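Local coordinates for protein citrate synthase (Pyrobaculum aerophilum, PDB 2IBP) that probably catalyses the condensation of oxaloacetate with acetyl-CoA and water to give citrate and CoA, the entry step of the tricarboxylic acid cycle, at residues A122-N127 and D232-V237; D197-R202 and V310-D315; R202-Y207 and I351-M356; N259-G264 and Q317-I322; E271-A276 and L331-F336. All blocks are in the same frame, centred on the assembly; numbering follows the deposited sequence.

Interaction 1: A122-N127 and D232-V237; sequences AYDEDN and DLYSSV
Asp232 meets Asn127 just before helix 233-244 begins. As N-cap it takes the backbone N of Ser235 on OD2 at 3.0 Å, while Asn127 ND2 reaches the same OD2 at 3.1 Å from the other face of the carboxylate, in a nearly straight bond (172°). Two donors thus straddle one oxygen. Asp232 OD1 pairs with Lys245 of the second subunit, placing the contact at the dimer interface. Leu233 follows, its backbone N linked to Asn127 OD1 through a water. The ring of Tyr234 then passes Asn127 obliquely, its CD2 3.5 Å from Asn127 ND2, and runs on to Asp124, where its OH donates to Asp124 OD2 over a short 2.5 Å. Lys153 forms a salt bridge with that same OD2, and Asn127 ND2 also binds Gly121 O. Asp124 OD1, meanwhile, caps the next helix by accepting from Asn127 N. Both carboxylates therefore cap a helix and bridge to the other segment, and neighbouring lysines probably offset the cost of burying them.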
# COMPACT_ATOMS: atom_id res chain seq x y z
N ALA A 122 10.66 -3.18 11.29
CA ALA A 122 10.14 -3.35 12.65
C ALA A 122 11.20 -3.21 13.71
O ALA A 122 10.94 -2.73 14.81
CB ALA A 122 9.47 -4.70 12.78
N TYR A 123 12.42 -3.64 13.38
CA TYR A 123 13.51 -3.61 14.34
C TYR A 123 14.64 -2.65 13.97
O TYR A 123 15.65 -2.59 14.67
CB TYR A 123 14.05 -5.01 14.58
CG TYR A 123 13.06 -5.92 15.27
CD1 TYR A 123 12.56 -5.59 16.52
CD2 TYR A 123 12.68 -7.12 14.71
CE1 TYR A 123 11.65 -6.41 17.16
CE2 TYR A 123 11.77 -7.94 15.34
CZ TYR A 123 11.27 -7.59 16.57
OH TYR A 123 10.40 -8.43 17.21
N ASP A 124 14.46 -1.89 12.89
CA ASP A 124 15.45 -0.90 12.44
C ASP A 124 15.41 0.28 13.41
O ASP A 124 14.41 0.98 13.52
CB ASP A 124 15.13 -0.44 11.02
CG ASP A 124 16.15 0.55 10.47
OD1 ASP A 124 16.48 1.52 11.17
OD2 ASP A 124 16.61 0.33 9.34
N GLU A 125 16.51 0.49 14.14
CA GLU A 125 16.55 1.55 15.15
C GLU A 125 16.34 2.96 14.59
O GLU A 125 15.69 3.80 15.22
CB GLU A 125 17.86 1.47 15.94
CG GLU A 125 18.01 0.18 16.73
CD GLU A 125 19.36 0.06 17.44
OE1 GLU A 125 20.11 1.06 17.48
OE2 GLU A 125 19.66 -1.03 17.96
N ASP A 126 16.92 3.22 13.43
CA ASP A 126 16.74 4.49 12.76
C ASP A 126 15.27 4.70 12.44
O ASP A 126 14.74 5.78 12.57
CB ASP A 126 17.54 4.53 11.46
CG ASP A 126 19.04 4.60 11.69
OD1 ASP A 126 19.46 5.16 12.73
OD2 ASP A 126 19.79 4.13 10.82
N ASN A 127 14.65 3.66 11.90
CA ASN A 127 13.26 3.74 11.55
C ASN A 127 12.45 4.08 12.80
O ASN A 127 11.56 4.92 12.74
CB ASN A 127 12.79 2.41 10.96
CG ASN A 127 11.52 2.55 10.13
OD1 ASN A 127 11.38 3.50 9.36
ND2 ASN A 127 10.67 1.51 10.17
N ASP A 232 6.03 4.87 7.92
CA ASP A 232 7.45 4.73 7.71
C ASP A 232 7.85 4.28 6.33
O ASP A 232 7.06 3.69 5.59
CB ASP A 232 8.03 3.80 8.76
CG ASP A 232 7.56 2.38 8.57
OD1 ASP A 232 6.40 2.06 8.94
OD2 ASP A 232 8.38 1.59 8.07
N LEU A 233 9.12 4.51 6.00
CA LEU A 233 9.65 4.15 4.69
C LEU A 233 9.57 2.69 4.36
O LEU A 233 9.32 2.32 3.20
CB LEU A 233 11.08 4.65 4.55
CG LEU A 233 11.19 6.15 4.31
CD1 LEU A 233 12.56 6.70 4.74
CD2 LEU A 233 10.89 6.47 2.86
N TYR A 234 9.81 1.83 5.34
CA TYR A 234 9.71 0.40 5.09
C TYR A 234 8.27 0.05 4.73
O TYR A 234 8.02 -0.69 3.79
CB TYR A 234 10.16 -0.39 6.30
CG TYR A 234 11.66 -0.43 6.52
CD1 TYR A 234 12.40 -1.53 6.10
CD2 TYR A 234 12.31 0.55 7.24
CE1 TYR A 234 13.75 -1.64 6.35
CE2 TYR A 234 13.69 0.47 7.47
CZ TYR A 234 14.39 -0.64 7.04
OH TYR A 234 15.76 -0.78 7.28
N SER A 235 7.32 0.55 5.51
CA SER A 235 5.91 0.27 5.23
C SER A 235 5.49 0.79 3.86
O SER A 235 4.74 0.14 3.12
CB SER A 235 5.04 0.85 6.34
OG SER A 235 5.31 0.14 7.53
N SER A 236 6.01 1.96 3.48
CA SER A 236 5.71 2.53 2.16
C SER A 236 6.24 1.61 1.04
O SER A 236 5.56 1.37 0.03
CB SER A 236 6.29 3.92 2.06
OG SER A 236 5.67 4.78 3.02
N VAL A 237 7.44 1.08 1.24
CA VAL A 237 8.01 0.17 0.27
C VAL A 237 7.24 -1.15 0.24
O VAL A 237 6.96 -1.68 -0.85
CB VAL A 237 9.52 -0.03 0.48
CG1 VAL A 237 10.04 -1.20 -0.38
CG2 VAL A 237 10.25 1.25 0.14
O HOH W 1 10.54 5.80 8.14

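Interaction 2: D197-R202 and V310-D315; sequences DPLASR and VAKFGD
Leu199 lays its CD2 methyl along the aliphatic stem of Lys312 and toward the ring of Phe313, joining two helix ends on the surface of the predominantly helical fold of citrate synthase: the capped start of helix 198-210 and the last turn of helix 297-313. The leucine and lysine side chains run past each other in opposite directions, and the methyl is pressed 3.5 Å from Lys312 CD, closer than ordinary carbon packing. Phe313 CE2 lies 3.9 Å from the same methyl. Lys312 stays extended as far as CE, with its CG over the centre of the Phe313 ring; a turn at the last torsion (chi4 -58°) then delivers the ammonium to the carboxylate of Asp197. NZ forms a salt bridge with OD2 at 2.9 Å, meeting it on the syn side, 29° out of the carboxylate plane.

Asp197 divides its two oxygens between tasks. OD1 uses its anti lone pair to accept from Leu199 N at 3.0 Å, the capping bond of an N-cap residue, which holds the carboxylate in place for the lysine. Next to this contact, Arg202 pairs with Asp308, a residue seen to bind magnesium in this protein. The carboxylate also meets the edge of the aromatic ring, Asp197 OD2 lying 3.4 Å from Phe313 CZ near the ring plane.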
# COMPACT_ATOMS: atom_id res chain seq x y z
N ASP A 197 29.88 -14.59 -13.44
CA ASP A 197 30.64 -14.21 -14.62
C ASP A 197 30.41 -12.71 -14.77
O ASP A 197 29.30 -12.20 -14.52
CB ASP A 197 30.11 -14.95 -15.85
CG ASP A 197 30.95 -14.72 -17.08
OD1 ASP A 197 30.96 -13.59 -17.60
OD2 ASP A 197 31.53 -15.71 -17.59
N PRO A 198 31.46 -11.97 -15.10
CA PRO A 198 31.36 -10.52 -15.30
C PRO A 198 30.20 -10.08 -16.19
O PRO A 198 29.59 -9.04 -15.95
CB PRO A 198 32.68 -10.17 -15.98
CG PRO A 198 33.61 -11.27 -15.63
CD PRO A 198 32.83 -12.47 -15.24
N LEU A 199 29.95 -10.82 -17.26
CA LEU A 199 28.89 -10.48 -18.18
C LEU A 199 27.50 -10.62 -17.52
O LEU A 199 26.63 -9.78 -17.72
CB LEU A 199 29.00 -11.37 -19.42
CG LEU A 199 28.06 -11.10 -20.59
CD1 LEU A 199 28.02 -9.64 -20.98
CD2 LEU A 199 28.52 -11.99 -21.75
N ALA A 200 27.33 -11.63 -16.66
CA ALA A 200 26.06 -11.81 -15.95
C ALA A 200 25.87 -10.66 -14.95
O ALA A 200 24.79 -10.07 -14.88
CB ALA A 200 26.02 -13.17 -15.25
N SER A 201 26.94 -10.30 -14.24
CA SER A 201 26.87 -9.18 -13.28
C SER A 201 26.53 -7.89 -14.00
O SER A 201 25.79 -7.06 -13.48
CB SER A 201 28.20 -9.00 -12.55
OG SER A 201 28.49 -10.14 -11.78
N ARG A 202 27.18 -7.66 -15.14
CA ARG A 202 26.87 -6.46 -15.92
C ARG A 202 25.39 -6.40 -16.28
O ARG A 202 24.78 -5.34 -16.27
CB ARG A 202 27.73 -6.37 -17.18
CG ARG A 202 27.42 -5.13 -18.00
CD ARG A 202 28.47 -4.84 -19.05
NE ARG A 202 28.50 -5.77 -20.16
CZ ARG A 202 27.86 -5.60 -21.32
NH1 ARG A 202 27.02 -4.59 -21.52
NH2 ARG A 202 28.03 -6.49 -22.29
N VAL A 310 24.16 -13.70 -25.15
CA VAL A 310 23.99 -14.93 -25.92
C VAL A 310 25.19 -15.18 -26.83
O VAL A 310 25.46 -16.34 -27.17
CB VAL A 310 22.65 -14.98 -26.69
CG1 VAL A 310 21.49 -14.86 -25.71
CG2 VAL A 310 22.59 -13.90 -27.74
N ALA A 311 25.93 -14.14 -27.20
CA ALA A 311 27.14 -14.32 -28.00
C ALA A 311 28.13 -15.13 -27.15
O ALA A 311 28.81 -16.03 -27.67
CB ALA A 311 27.74 -13.00 -28.40
N LYS A 312 28.18 -14.86 -25.85
CA LYS A 312 29.09 -15.58 -24.96
C LYS A 312 28.57 -16.93 -24.50
O LYS A 312 29.29 -17.92 -24.58
CB LYS A 312 29.44 -14.74 -23.73
CG LYS A 312 30.43 -15.44 -22.81
CD LYS A 312 30.81 -14.57 -21.63
CE LYS A 312 32.00 -15.14 -20.86
NZ LYS A 312 31.77 -16.51 -20.35
N PHE A 313 27.34 -16.98 -24.01
CA PHE A 313 26.80 -18.19 -23.42
C PHE A 313 25.91 -19.01 -24.34
O PHE A 313 25.45 -20.08 -23.95
CB PHE A 313 26.03 -17.85 -22.16
CG PHE A 313 26.88 -17.22 -21.10
CD1 PHE A 313 27.78 -18.00 -20.39
CD2 PHE A 313 26.79 -15.87 -20.83
CE1 PHE A 313 28.59 -17.43 -19.42
CE2 PHE A 313 27.59 -15.30 -19.84
CZ PHE A 313 28.49 -16.08 -19.15
N GLY A 314 25.63 -18.49 -25.52
CA GLY A 314 24.76 -19.20 -26.45
C GLY A 314 23.30 -18.82 -26.26
O GLY A 314 22.93 -18.13 -25.32
N ASP A 315 22.47 -19.30 -27.17
CA ASP A 315 21.05 -19.00 -27.19
C ASP A 315 20.35 -20.35 -27.34
O ASP A 315 19.66 -20.57 -28.33
CB ASP A 315 20.78 -18.12 -28.41
CG ASP A 315 19.38 -17.55 -28.47
OD1 ASP A 315 18.74 -17.34 -27.41
OD2 ASP A 315 18.94 -17.24 -29.60

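Interaction 3: R202-Y207 and I351-M356; sequences RGIDLY and IAFYYM
This is a buried, wholly apolar helix-helix contact, in which helix 198-210 packs against helix 349-356 in the body of the subunit. The short axes approach to 10.9 Å and run closer to antiparallel than to perpendicular, with a signed crossing angle of -143°. At such a separation side chains of some length must fill the interface, and aromatic rings supply much of the bulk. Phe353 directs its CZ corner onto the face of Tyr207, sitting 3.4 Å above the ring plane over the centre. The pair is edge-to-face, with the centroids 4.8 Å apart and the planes inclined by 55°. With CG opposite the backbone N (chi1 -180°), the Tyr207 ring is sent out toward the neighbouring helix.

In the predominantly helical fold of citrate synthase, this aromatic pair lies near the putative catalytic region: the side chain of Tyr207 is about 6 Å from that of Asp346, a predicted active-site residue. Helix 363-382 covers both rings through Ile366, while Phe363 makes a further edge-to-face pair with Phe353.

One turn back from Tyr207, Ile204 extends CD1 to 3.7 Å from Phe353 CE1. The same methyl lies 4.1 Å from Met356 SD, touching both ring and thioether. Met356, extended beyond CG, carries its CE across to Gly203, 4.4 Å from the glycine CA, where the lack of a side chain leaves room for the methyl.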
# COMPACT_ATOMS: atom_id res chain seq x y z
N ARG A 202 27.18 -7.66 -15.14
CA ARG A 202 26.87 -6.46 -15.92
C ARG A 202 25.39 -6.40 -16.28
O ARG A 202 24.78 -5.34 -16.27
CB ARG A 202 27.73 -6.37 -17.18
CG ARG A 202 27.42 -5.13 -18.00
CD ARG A 202 28.47 -4.84 -19.05
NE ARG A 202 28.50 -5.77 -20.16
CZ ARG A 202 27.86 -5.60 -21.32
NH1 ARG A 202 27.02 -4.59 -21.52
NH2 ARG A 202 28.03 -6.49 -22.29
N GLY A 203 24.83 -7.54 -16.68
CA GLY A 203 23.43 -7.62 -17.03
C GLY A 203 22.54 -7.22 -15.87
O GLY A 203 21.61 -6.45 -16.05
N ILE A 204 22.85 -7.73 -14.69
CA ILE A 204 22.06 -7.38 -13.51
C ILE A 204 22.23 -5.90 -13.21
O ILE A 204 21.25 -5.17 -13.01
CB ILE A 204 22.41 -8.25 -12.28
CG1 ILE A 204 22.04 -9.72 -12.56
CG2 ILE A 204 21.67 -7.74 -11.02
CD1 ILE A 204 20.56 -9.96 -12.84
N ASP A 205 23.46 -5.41 -13.21
CA ASP A 205 23.71 -3.99 -12.93
C ASP A 205 22.95 -3.12 -13.93
O ASP A 205 22.30 -2.14 -13.55
CB ASP A 205 25.20 -3.69 -13.03
CG ASP A 205 25.57 -2.37 -12.37
OD1 ASP A 205 25.06 -2.10 -11.27
OD2 ASP A 205 26.48 -1.68 -12.87
N LEU A 206 23.03 -3.47 -15.21
CA LEU A 206 22.35 -2.71 -16.25
C LEU A 206 20.85 -2.73 -16.02
O LEU A 206 20.19 -1.70 -16.08
CB LEU A 206 22.68 -3.28 -17.63
CG LEU A 206 22.09 -2.52 -18.81
CD1 LEU A 206 22.56 -1.06 -18.80
CD2 LEU A 206 22.50 -3.25 -20.11
N TYR A 207 20.31 -3.91 -15.76
CA TYR A 207 18.88 -4.02 -15.52
C TYR A 207 18.47 -3.11 -14.35
O TYR A 207 17.47 -2.39 -14.43
CB TYR A 207 18.50 -5.46 -15.20
CG TYR A 207 17.01 -5.61 -14.95
CD1 TYR A 207 16.14 -5.95 -15.98
CD2 TYR A 207 16.48 -5.33 -13.70
CE1 TYR A 207 14.78 -6.03 -15.75
CE2 TYR A 207 15.13 -5.40 -13.48
CZ TYR A 207 14.30 -5.74 -14.50
OH TYR A 207 12.95 -5.80 -14.26
N ILE A 351 14.94 -12.50 -21.19
CA ILE A 351 15.80 -13.46 -21.87
C ILE A 351 17.07 -13.79 -21.10
O ILE A 351 17.35 -14.95 -20.78
CB ILE A 351 16.13 -12.99 -23.29
CG1 ILE A 351 14.83 -12.91 -24.12
CG2 ILE A 351 17.17 -13.92 -23.92
CD1 ILE A 351 15.01 -12.30 -25.50
N ALA A 352 17.81 -12.76 -20.71
CA ALA A 352 19.03 -12.97 -19.95
C ALA A 352 18.72 -13.63 -18.61
O ALA A 352 19.38 -14.61 -18.25
CB ALA A 352 19.76 -11.66 -19.75
N PHE A 353 17.67 -13.16 -17.92
CA PHE A 353 17.33 -13.74 -16.61
C PHE A 353 17.06 -15.23 -16.77
O PHE A 353 17.52 -16.05 -15.98
CB PHE A 353 16.05 -13.15 -16.01
CG PHE A 353 16.15 -11.72 -15.55
CD1 PHE A 353 17.35 -11.15 -15.18
CD2 PHE A 353 14.99 -11.00 -15.32
CE1 PHE A 353 17.39 -9.83 -14.73
CE2 PHE A 353 15.02 -9.71 -14.84
CZ PHE A 353 16.22 -9.14 -14.51
N TYR A 354 16.28 -15.57 -17.78
CA TYR A 354 15.93 -16.96 -18.04
C TYR A 354 17.21 -17.78 -18.20
O TYR A 354 17.37 -18.83 -17.60
CB TYR A 354 15.04 -17.07 -19.28
CG TYR A 354 14.69 -18.49 -19.66
CD1 TYR A 354 13.53 -19.09 -19.22
CD2 TYR A 354 15.52 -19.21 -20.52
CE1 TYR A 354 13.23 -20.39 -19.56
CE2 TYR A 354 15.21 -20.48 -20.90
CZ TYR A 354 14.08 -21.07 -20.42
OH TYR A 354 13.80 -22.36 -20.81
N TYR A 355 18.12 -17.30 -19.04
CA TYR A 355 19.36 -18.02 -19.31
C TYR A 355 20.30 -18.07 -18.10
O TYR A 355 21.07 -19.03 -17.95
CB TYR A 355 20.05 -17.45 -20.54
CG TYR A 355 19.40 -17.80 -21.86
CD1 TYR A 355 18.92 -19.07 -22.09
CD2 TYR A 355 19.45 -16.92 -22.93
CE1 TYR A 355 18.38 -19.43 -23.32
CE2 TYR A 355 18.95 -17.28 -24.20
CZ TYR A 355 18.41 -18.54 -24.38
OH TYR A 355 17.93 -18.91 -25.61
N MET A 356 20.22 -17.05 -17.25
CA MET A 356 21.00 -17.00 -16.01
C MET A 356 20.49 -17.97 -14.95
O MET A 356 21.13 -18.15 -13.91
CB MET A 356 21.00 -15.59 -15.43
CG MET A 356 21.73 -14.57 -16.26
SD MET A 356 21.52 -12.98 -15.44
CE MET A 356 22.22 -11.85 -16.64

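Interaction 4: N259-G264 and Q317-I322; sequences NYLEIG and QNLFAI
Ile322 wedges against Tyr260 and the end of helix 252-263, in a helix-helix packing contact with the first turn of helix 319-332. Its two branches do different work. CG2 lies 3.8 Å from Tyr260 CD1 and 4.0 Å from Ile263 CG2, whereas CD1 reaches the backbone, 3.6 Å from Gly264 C, just where positive phi turns the chain out of its helix. Tyr260 slides past the isoleucine in the opposite direction; its CG, opposite the carbonyl carbon (chi1 -58°), turns the ring along the interface, and its hydroxyl bonds Phe347 O, next to the predicted active-site residue Asp346. Leu319 packs beside Ile322. Its CD2 methyl sits 3.7 Å from Tyr260 CB and as far from Leu261 CD2, a methyl that also packs on Gln317 CB at 3.6 Å. Tyr354 of helix 349-356 covers Leu319 and Leu261. Tyr260 O accepts the helical bond from Gly264 N while Ile322 CD1 presses to 3.2 Å from that same oxygen.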
# COMPACT_ATOMS: atom_id res chain seq x y z
N ASN A 259 6.24 -16.94 -24.32
CA ASN A 259 5.74 -16.87 -25.69
C ASN A 259 6.81 -17.25 -26.69
O ASN A 259 6.52 -17.96 -27.66
CB ASN A 259 5.20 -15.49 -26.03
CG ASN A 259 3.86 -15.21 -25.38
OD1 ASN A 259 3.23 -16.10 -24.81
ND2 ASN A 259 3.37 -13.99 -25.58
N TYR A 260 8.03 -16.75 -26.49
CA TYR A 260 9.11 -17.09 -27.41
C TYR A 260 9.34 -18.59 -27.36
O TYR A 260 9.58 -19.21 -28.39
CB TYR A 260 10.42 -16.34 -27.11
CG TYR A 260 10.31 -14.83 -27.12
CD1 TYR A 260 9.58 -14.17 -28.10
CD2 TYR A 260 11.04 -14.05 -26.22
CE1 TYR A 260 9.51 -12.78 -28.14
CE2 TYR A 260 10.96 -12.66 -26.23
CZ TYR A 260 10.19 -12.04 -27.19
OH TYR A 260 10.08 -10.67 -27.21
N LEU A 261 9.28 -19.18 -26.17
CA LEU A 261 9.47 -20.63 -26.04
C LEU A 261 8.40 -21.39 -26.81
O LEU A 261 8.69 -22.41 -27.45
CB LEU A 261 9.48 -21.05 -24.58
CG LEU A 261 10.72 -20.62 -23.80
CD1 LEU A 261 10.50 -20.83 -22.30
CD2 LEU A 261 11.99 -21.34 -24.29
N GLU A 262 7.17 -20.91 -26.74
CA GLU A 262 6.05 -21.57 -27.43
C GLU A 262 6.18 -21.42 -28.94
O GLU A 262 5.99 -22.39 -29.69
CB GLU A 262 4.72 -20.99 -26.96
CG GLU A 262 3.50 -21.69 -27.55
CD GLU A 262 2.19 -21.13 -27.00
OE1 GLU A 262 2.23 -20.09 -26.31
OE2 GLU A 262 1.13 -21.74 -27.27
N ILE A 263 6.58 -20.23 -29.38
CA ILE A 263 6.77 -19.94 -30.80
C ILE A 263 7.81 -20.91 -31.38
O ILE A 263 7.59 -21.54 -32.42
CB ILE A 263 7.17 -18.48 -31.01
CG1 ILE A 263 5.97 -17.58 -30.69
CG2 ILE A 263 7.64 -18.23 -32.46
CD1 ILE A 263 6.32 -16.11 -30.59
N GLY A 264 8.94 -21.03 -30.68
CA GLY A 264 9.97 -22.01 -31.00
C GLY A 264 10.84 -21.77 -32.21
O GLY A 264 12.02 -22.09 -32.20
N GLN A 317 17.74 -21.89 -26.14
CA GLN A 317 16.29 -21.95 -26.35
C GLN A 317 15.84 -21.01 -27.47
O GLN A 317 14.64 -20.83 -27.67
CB GLN A 317 15.54 -21.68 -25.04
CG GLN A 317 15.47 -22.87 -24.09
CD GLN A 317 16.80 -23.27 -23.50
OE1 GLN A 317 17.50 -22.45 -22.89
NE2 GLN A 317 17.13 -24.56 -23.60
N ASN A 318 16.81 -20.43 -28.17
CA ASN A 318 16.57 -19.57 -29.34
C ASN A 318 15.75 -18.33 -29.02
O ASN A 318 15.17 -17.70 -29.91
CB ASN A 318 15.91 -20.38 -30.46
CG ASN A 318 16.65 -21.68 -30.76
OD1 ASN A 318 16.07 -22.77 -30.71
ND2 ASN A 318 17.96 -21.58 -30.95
N LEU A 319 15.78 -17.92 -27.75
CA LEU A 319 14.99 -16.78 -27.31
C LEU A 319 15.43 -15.50 -28.02
O LEU A 319 14.60 -14.73 -28.51
CB LEU A 319 15.15 -16.60 -25.80
CG LEU A 319 14.66 -17.77 -24.95
CD1 LEU A 319 14.90 -17.44 -23.48
CD2 LEU A 319 13.17 -18.01 -25.23
N PHE A 320 16.73 -15.29 -28.12
CA PHE A 320 17.21 -14.07 -28.74
C PHE A 320 16.92 -14.07 -30.26
O PHE A 320 16.50 -13.07 -30.84
CB PHE A 320 18.69 -13.86 -28.45
CG PHE A 320 19.19 -12.54 -28.89
CD1 PHE A 320 18.94 -11.41 -28.13
CD2 PHE A 320 19.87 -12.39 -30.09
CE1 PHE A 320 19.37 -10.17 -28.54
CE2 PHE A 320 20.29 -11.15 -30.52
CZ PHE A 320 20.04 -10.04 -29.73
N ALA A 321 17.10 -15.23 -30.88
CA ALA A 321 16.82 -15.39 -32.31
C ALA A 321 15.35 -15.11 -32.62
O ALA A 321 15.02 -14.39 -33.56
CB ALA A 321 17.19 -16.80 -32.76
N ILE A 322 14.47 -15.68 -31.79
CA ILE A 322 13.03 -15.50 -31.96
C ILE A 322 12.63 -14.05 -31.73
O ILE A 322 11.95 -13.44 -32.56
CB ILE A 322 12.25 -16.45 -31.05
CG1 ILE A 322 12.52 -17.91 -31.44
CG2 ILE A 322 10.74 -16.15 -31.09
CD1 ILE A 322 12.02 -18.93 -30.43
O HOH W 2 13.26 -23.09 -29.87

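Interaction 5: E271-A276 and L331-F336; sequences EIVEAA and LSHPYF
Val273 places CG1 opposite its backbone N (chi1 170°) and Phe336 places CG opposite its carbonyl carbon (chi1 -64°), turning the methyl and the ring toward each other between helix 269-276 and the short helix 334-338. CG1 comes to 3.3 Å from Phe336 CE1, a close approach made oblique to the ring. Ala276, one turn on, sets its CB at the ring edge, 4.0 Å from Phe336 CZ. Within its own segment, Tyr335 lays CD1 3.8 Å above the centre of the Phe336 ring. His333 stands in the bend that separates helix 319-332 from helix 334-338, at the N-cap position of the second, and its ND1 lies 4.0 Å from Val273 CG1. Val330 and Ile326 of helix 319-332 also pack on Val273. The carbonyl O of Val273 lies in the plane of the Phe336 ring, 3.7 Å from CE1. With no hydrogen bond across, the contact rests on van der Waals packing and burial of apolar surface, probably aided by the carbonyl facing the weakly positive C-H edge.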
# COMPACT_ATOMS: atom_id res chain seq x y z
N GLU A 271 4.52 -14.22 -39.83
CA GLU A 271 3.10 -14.52 -39.69
C GLU A 271 2.54 -14.03 -38.36
O GLU A 271 1.40 -13.59 -38.28
CB GLU A 271 2.82 -16.01 -39.92
CG GLU A 271 3.28 -16.92 -38.82
CD GLU A 271 3.51 -18.35 -39.29
OE1 GLU A 271 4.27 -18.52 -40.28
OE2 GLU A 271 3.08 -19.28 -38.57
N ILE A 272 3.36 -14.10 -37.31
CA ILE A 272 2.94 -13.64 -35.99
C ILE A 272 2.71 -12.13 -35.99
O ILE A 272 1.70 -11.64 -35.47
CB ILE A 272 4.00 -13.99 -34.91
CG1 ILE A 272 4.08 -15.50 -34.72
CG2 ILE A 272 3.64 -13.35 -33.57
CD1 ILE A 272 5.30 -15.93 -33.95
N VAL A 273 3.64 -11.38 -36.56
CA VAL A 273 3.51 -9.94 -36.61
C VAL A 273 2.36 -9.50 -37.52
O VAL A 273 1.64 -8.55 -37.22
CB VAL A 273 4.84 -9.27 -37.01
CG1 VAL A 273 4.63 -7.78 -37.30
CG2 VAL A 273 5.89 -9.52 -35.92
N GLU A 274 2.17 -10.20 -38.64
CA GLU A 274 1.03 -9.90 -39.51
C GLU A 274 -0.28 -10.13 -38.78
O GLU A 274 -1.22 -9.34 -38.90
CB GLU A 274 1.10 -10.76 -40.78
CG GLU A 274 -0.18 -10.77 -41.61
CD GLU A 274 -0.01 -11.44 -42.97
OE1 GLU A 274 1.01 -11.18 -43.65
OE2 GLU A 274 -0.93 -12.19 -43.37
N ALA A 275 -0.37 -11.23 -38.02
CA ALA A 275 -1.57 -11.56 -37.27
C ALA A 275 -1.89 -10.49 -36.23
O ALA A 275 -3.05 -10.25 -35.92
CB ALA A 275 -1.42 -12.90 -36.57
N ALA A 276 -0.85 -9.85 -35.69
CA ALA A 276 -1.02 -8.82 -34.67
C ALA A 276 -1.60 -7.53 -35.23
O ALA A 276 -2.06 -6.68 -34.47
CB ALA A 276 0.32 -8.55 -33.98
N LEU A 331 9.50 -3.70 -36.77
CA LEU A 331 10.11 -2.44 -37.21
C LEU A 331 9.96 -2.16 -38.71
O LEU A 331 10.04 -1.01 -39.14
CB LEU A 331 11.60 -2.42 -36.83
CG LEU A 331 11.92 -2.44 -35.33
CD1 LEU A 331 13.43 -2.48 -35.12
CD2 LEU A 331 11.31 -1.24 -34.63
N SER A 332 9.74 -3.21 -39.50
CA SER A 332 9.61 -3.07 -40.95
C SER A 332 8.16 -3.04 -41.43
O SER A 332 7.89 -2.76 -42.59
CB SER A 332 10.34 -4.21 -41.66
OG SER A 332 9.73 -5.46 -41.38
N HIS A 333 7.23 -3.35 -40.54
CA HIS A 333 5.82 -3.40 -40.89
C HIS A 333 5.27 -1.98 -40.71
O HIS A 333 5.24 -1.47 -39.59
CB HIS A 333 5.08 -4.36 -39.97
CG HIS A 333 3.77 -4.85 -40.52
ND1 HIS A 333 3.54 -6.17 -40.82
CD2 HIS A 333 2.65 -4.18 -40.87
CE1 HIS A 333 2.31 -6.31 -41.29
NE2 HIS A 333 1.75 -5.11 -41.34
N PRO A 334 4.74 -1.38 -41.79
CA PRO A 334 4.26 0.00 -41.75
C PRO A 334 3.23 0.23 -40.65
O PRO A 334 3.25 1.27 -39.98
CB PRO A 334 3.61 0.19 -43.13
CG PRO A 334 3.33 -1.19 -43.63
CD PRO A 334 4.43 -2.04 -43.08
N TYR A 335 2.35 -0.74 -40.46
CA TYR A 335 1.31 -0.69 -39.45
C TYR A 335 1.83 -0.23 -38.09
O TYR A 335 1.28 0.68 -37.49
CB TYR A 335 0.70 -2.07 -39.28
CG TYR A 335 -0.36 -2.15 -38.22
CD1 TYR A 335 -0.05 -2.55 -36.93
CD2 TYR A 335 -1.69 -1.88 -38.52
CE1 TYR A 335 -1.02 -2.65 -35.95
CE2 TYR A 335 -2.68 -1.99 -37.55
CZ TYR A 335 -2.34 -2.38 -36.27
OH TYR A 335 -3.30 -2.48 -35.29
N PHE A 336 2.87 -0.90 -37.61
CA PHE A 336 3.41 -0.59 -36.29
C PHE A 336 4.06 0.78 -36.25
O PHE A 336 3.87 1.54 -35.30
CB PHE A 336 4.38 -1.69 -35.84
CG PHE A 336 3.72 -3.02 -35.64
CD1 PHE A 336 3.55 -3.89 -36.71
CD2 PHE A 336 3.20 -3.37 -34.42
CE1 PHE A 336 2.91 -5.10 -36.54
CE2 PHE A 336 2.56 -4.59 -34.24
CZ PHE A 336 2.41 -5.44 -35.31

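Overall arrangement
Interactions 2, 3, 4 and 5 form a connected run, while interaction 1 stands apart at the dimer interface, its centre 30 to 48 Å from theirs. Interactions 2 and 3, about 8 Å apart between centres, share helix 198-210; 4 and 5, about 17 Å apart, share helix 319-332. Asp315 bonds Phe320 N, Ala321 N and Tyr355 OH, joining interactions 2, 3 and 4; Ile263 packing on Ile272 leads to interaction 5. Along the chain, interaction 1 alternates with 2 and 3 and precedes 4 and 5; 2 crosses 3, 4 and 5, and 3 encloses 4 and 5. Helices far apart in sequence are thus joined, 3 and 4 close to predicted active-site Asp346 and 2 beside magnesium ligand Asp308.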